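Local coordinates for B-type flagellar hook-associated protein 2 (Pseudomonas aeruginosa, PDB 5FHY) that caps the growing tip of the flagellar filament, helping flagellin monomers polymerise there and keeping exported subunits from leaking away, at residues I22-A27 against V196-K201; K48-A53 against R116-S121. All blocks are in the same frame, centred on the assembly; numbering follows the deposited sequence.

Interaction 1: residues I22-A27 against V196-K201; sequences ILKASA and VSFDVK
One face of the Phe198 ring is roofed by the aliphatic chain of Lys24, whose CD lies 4.2 Å from the ring centroid in a CH-pi contact displaced toward the rim. Ring and lysine belong to neighbouring strands of a small antiparallel sheet, in which strand 24-28, outermost of the sheet within this chain, runs against strand 196-200. With CG anti to the backbone N (chi1 173°), Lys24 CG and CD are laid over the ring; the bend at chi3 then sets the course of CE and NZ. NZ ends high above the ring, almost on its normal, 5.9 Å from the centroid, where any cation-pi attraction is weak at most. Closer to the backbone, Lys24 CG rests on Phe198 CB at 3.7 Å. Ser26, the direct cross-strand neighbour of Phe198, also meets that methylene, CB to CB at 3.7 Å. The face carrying Lys24, Ser26, Phe198 and Val200 turns inward, toward strands 34-42 and 210-215, and Val248 and Thr246 of a second subunit pack on Lys24 and Ser26. Ala25, Ala27, Ser197 and Asp199 occupy the outer face, where Ser197 OG bonds to Ser190 OG of the third strand. Five backbone hydrogen bonds close the pair. Past the end of strand 196-200, Lys201 N still donates to Leu23 O, 2.7 Å away and 41° out of the carbonyl plane.

Interaction 2: residues K48-A53 against R116-S121; sequences KIALQA and RLVLSS
Arg116 lies across the segment 48-53 at one end of an antiparallel pairing between strands 48-50 and 114-121, neighbours in the sheet of the domain that contains the flagellin hook IN motif. Its CB sits 3.3 Å from Gln52 O. With CG between the backbone N and the carbonyl carbon (chi1 77°), the chain is carried across the partner segment: CD comes within 3.2 Å of Leu51 O and also touches Ala50 CB. After a bend at chi3 the guanidinium lays one face against Ala53 CB, which is 3.5 Å from NH2. That nitrogen is held by a salt bridge to Asp111 and a hydrogen bond to Gly161 O. The Arg116 side chain lies close to a bound sodium ion. On the face bearing Ile49 and Leu119, Leu51 CD1 rests against both Leu117 CB and Leu119 CD1, 3.8 Å from each, and helix 88-98 packs on Leu117 and Leu119. Lys48 extends its chain past Ser120 OG to Val118 CG1, its far end meeting Tyr36 of a third subunit. Ile49 and Leu119 exchange two backbone bonds, and Leu51 N donates almost straight (179°) to Leu117 O. Beyond these, a water donates to Gln52 O at 2.7 Å and accepts from Leu117 N at 2.8 Å.

Both interactions are antiparallel strand pairings, but they belong to different sheets on opposite sides of the chain's centre, with centres 31 Å apart and nearest atoms about 15 Å apart. In sequence, 48-53 with 116-121 is nested inside the loop closed by 22-27 with 196-201. Interaction 1 is half surface: one face is largely buried while the other carries small and polar residues, and five backbone hydrogen bonds join the strands. Interaction 2 is mostly buried; there leucine packing, an arginine with partners outside the pair and a bridging water accompany three direct backbone bonds. Each also meets another subunit, interaction 1 the second and interaction 2 the third.

Interaction 1: residues I22-A27 against V196-K201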
# COMPACT_ATOMS: atom_id res chain seq x y z
N ILE B 22 -1.98 6.65 38.82
CA ILE B 22 -3.01 7.67 38.91
C ILE B 22 -3.16 8.21 40.34
O ILE B 22 -3.78 9.25 40.55
CB ILE B 22 -4.37 7.11 38.45
CG1 ILE B 22 -4.17 6.09 37.33
CG2 ILE B 22 -5.28 8.22 37.97
CD1 ILE B 22 -5.43 5.34 36.96
N LEU B 23 -2.57 7.51 41.30
CA LEU B 23 -2.68 7.89 42.70
C LEU B 23 -1.35 8.40 43.25
O LEU B 23 -1.31 9.24 44.15
CB LEU B 23 -3.16 6.71 43.55
CG LEU B 23 -4.38 5.92 43.05
CD1 LEU B 23 -4.76 4.85 44.05
CD2 LEU B 23 -5.56 6.84 42.76
N LYS B 24 -0.26 7.88 42.69
CA LYS B 24 1.07 8.13 43.20
C LYS B 24 2.10 7.80 42.14
O LYS B 24 2.08 6.72 41.55
CB LYS B 24 1.30 7.28 44.46
CG LYS B 24 2.71 7.29 45.04
CD LYS B 24 2.81 6.22 46.12
CE LYS B 24 2.25 4.89 45.60
NZ LYS B 24 1.87 3.94 46.67
N ALA B 25 3.01 8.74 41.89
CA ALA B 25 4.10 8.52 40.96
C ALA B 25 5.37 8.60 41.77
O ALA B 25 5.53 9.51 42.58
CB ALA B 25 4.09 9.56 39.84
N SER B 26 6.28 7.65 41.56
CA SER B 26 7.41 7.53 42.47
C SER B 26 8.73 7.58 41.74
O SER B 26 8.79 7.47 40.52
CB SER B 26 7.30 6.23 43.26
OG SER B 26 6.81 5.19 42.45
N ALA B 27 9.79 7.77 42.52
CA ALA B 27 11.13 7.90 41.98
C ALA B 27 12.14 7.37 42.98
O ALA B 27 11.82 7.15 44.15
CB ALA B 27 11.43 9.36 41.63
N VAL B 196 13.53 7.09 48.54
CA VAL B 196 12.38 7.06 47.66
C VAL B 196 11.60 8.36 47.76
O VAL B 196 11.31 8.85 48.85
CB VAL B 196 11.44 5.88 48.00
CG1 VAL B 196 10.16 5.95 47.16
CG2 VAL B 196 12.16 4.55 47.81
N SER B 197 11.26 8.92 46.61
CA SER B 197 10.41 10.09 46.54
C SER B 197 9.18 9.74 45.73
O SER B 197 9.29 9.12 44.68
CB SER B 197 11.14 11.28 45.91
OG SER B 197 12.32 11.61 46.62
N PHE B 198 8.01 10.16 46.19
CA PHE B 198 6.83 10.04 45.34
C PHE B 198 5.90 11.22 45.50
O PHE B 198 5.79 11.81 46.57
CB PHE B 198 6.07 8.73 45.62
CG PHE B 198 5.94 8.38 47.08
CD1 PHE B 198 5.02 9.03 47.88
CD2 PHE B 198 6.70 7.36 47.63
CE1 PHE B 198 4.89 8.70 49.22
CE2 PHE B 198 6.56 7.02 48.97
CZ PHE B 198 5.66 7.69 49.76
N ASP B 199 5.22 11.55 44.41
CA ASP B 199 4.27 12.65 44.42
C ASP B 199 2.88 12.04 44.55
O ASP B 199 2.39 11.39 43.63
CB ASP B 199 4.38 13.48 43.14
CG ASP B 199 5.70 14.23 43.04
OD1 ASP B 199 5.73 15.44 43.37
OD2 ASP B 199 6.71 13.62 42.62
N VAL B 200 2.24 12.26 45.69
CA VAL B 200 0.93 11.70 45.93
C VAL B 200 -0.10 12.54 45.20
O VAL B 200 -0.14 13.76 45.34
CB VAL B 200 0.60 11.63 47.43
CG1 VAL B 200 -0.82 11.14 47.63
CG2 VAL B 200 1.59 10.72 48.14
N LYS B 201 -0.93 11.88 44.40
CA LYS B 201 -1.84 12.57 43.50
C LYS B 201 -3.30 12.32 43.85
O LYS B 201 -4.17 13.11 43.48
CB LYS B 201 -1.58 12.14 42.06
CG LYS B 201 -0.11 12.15 41.64
CD LYS B 201 0.06 11.66 40.21
CE LYS B 201 -0.75 12.49 39.22
NZ LYS B 201 -0.72 11.92 37.84

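Interaction 2: residues K48-A53 against R116-S121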
# COMPACT_ATOMS: atom_id res chain seq x y z
N LYS B 48 -7.07 29.09 50.97
CA LYS B 48 -7.82 29.89 50.00
C LYS B 48 -9.03 30.47 50.71
O LYS B 48 -9.89 29.74 51.20
CB LYS B 48 -8.24 29.05 48.79
CG LYS B 48 -9.09 29.81 47.77
CD LYS B 48 -9.28 29.03 46.48
CE LYS B 48 -10.21 29.76 45.51
NZ LYS B 48 -10.45 29.01 44.25
N ILE B 49 -9.08 31.80 50.78
CA ILE B 49 -10.14 32.46 51.52
C ILE B 49 -10.89 33.46 50.66
O ILE B 49 -10.44 33.83 49.58
CB ILE B 49 -9.57 33.21 52.75
CG1 ILE B 49 -8.80 34.45 52.31
CG2 ILE B 49 -8.68 32.29 53.57
CD1 ILE B 49 -8.39 35.35 53.45
N ALA B 50 -12.04 33.89 51.16
CA ALA B 50 -12.85 34.90 50.49
C ALA B 50 -13.25 35.95 51.51
O ALA B 50 -13.82 35.64 52.55
CB ALA B 50 -14.07 34.28 49.84
N LEU B 51 -12.95 37.21 51.21
CA LEU B 51 -13.24 38.30 52.14
C LEU B 51 -14.69 38.74 51.98
O LEU B 51 -15.42 38.19 51.17
CB LEU B 51 -12.28 39.47 51.94
CG LEU B 51 -10.79 39.11 51.96
CD1 LEU B 51 -9.93 40.33 51.69
CD2 LEU B 51 -10.40 38.45 53.28
N GLN B 52 -15.10 39.73 52.77
CA GLN B 52 -16.47 40.22 52.71
C GLN B 52 -16.81 40.75 51.33
O GLN B 52 -15.94 41.30 50.64
CB GLN B 52 -16.71 41.33 53.75
CG GLN B 52 -16.98 40.83 55.15
CD GLN B 52 -17.30 41.95 56.13
OE1 GLN B 52 -18.09 42.84 55.82
NE2 GLN B 52 -16.69 41.91 57.31
N ALA B 53 -18.06 40.58 50.92
CA ALA B 53 -18.52 41.10 49.63
C ALA B 53 -18.80 42.58 49.79
O ALA B 53 -19.36 43.01 50.79
CB ALA B 53 -19.75 40.36 49.15
N ARG B 116 -15.91 40.74 45.78
CA ARG B 116 -15.09 40.51 46.96
C ARG B 116 -13.69 40.05 46.56
O ARG B 116 -13.49 39.57 45.44
CB ARG B 116 -15.73 39.45 47.87
CG ARG B 116 -15.56 38.02 47.38
CD ARG B 116 -16.27 37.05 48.32
NE ARG B 116 -17.72 37.13 48.14
CZ ARG B 116 -18.61 36.80 49.07
NH1 ARG B 116 -18.21 36.37 50.26
NH2 ARG B 116 -19.90 36.92 48.81
N LEU B 117 -12.74 40.20 47.47
CA LEU B 117 -11.38 39.76 47.18
C LEU B 117 -11.24 38.29 47.53
O LEU B 117 -11.69 37.85 48.59
CB LEU B 117 -10.36 40.60 47.96
CG LEU B 117 -10.15 42.03 47.48
CD1 LEU B 117 -9.50 42.88 48.56
CD2 LEU B 117 -9.32 42.05 46.20
N VAL B 118 -10.62 37.53 46.64
CA VAL B 118 -10.39 36.11 46.86
C VAL B 118 -8.89 35.86 46.82
O VAL B 118 -8.24 36.11 45.81
CB VAL B 118 -11.12 35.23 45.82
CG1 VAL B 118 -10.73 33.76 45.98
CG2 VAL B 118 -12.63 35.39 45.95
N LEU B 119 -8.34 35.38 47.93
CA LEU B 119 -6.90 35.24 48.06
C LEU B 119 -6.49 33.77 48.17
O LEU B 119 -7.15 32.98 48.85
CB LEU B 119 -6.40 36.04 49.27
CG LEU B 119 -6.44 37.57 49.19
CD1 LEU B 119 -7.85 38.13 49.38
CD2 LEU B 119 -5.49 38.16 50.22
N SER B 120 -5.41 33.41 47.48
CA SER B 120 -4.93 32.03 47.48
C SER B 120 -3.46 31.95 47.85
O SER B 120 -2.67 32.83 47.53
CB SER B 120 -5.14 31.39 46.10
OG SER B 120 -6.51 31.28 45.78
N SER B 121 -3.09 30.86 48.53
CA SER B 121 -1.69 30.60 48.85
C SER B 121 -1.25 29.29 48.22
O SER B 121 -2.06 28.40 47.98
CB SER B 121 -1.50 30.56 50.37
OG SER B 121 -0.22 30.04 50.70
O HOH W 1 -13.56 41.86 49.55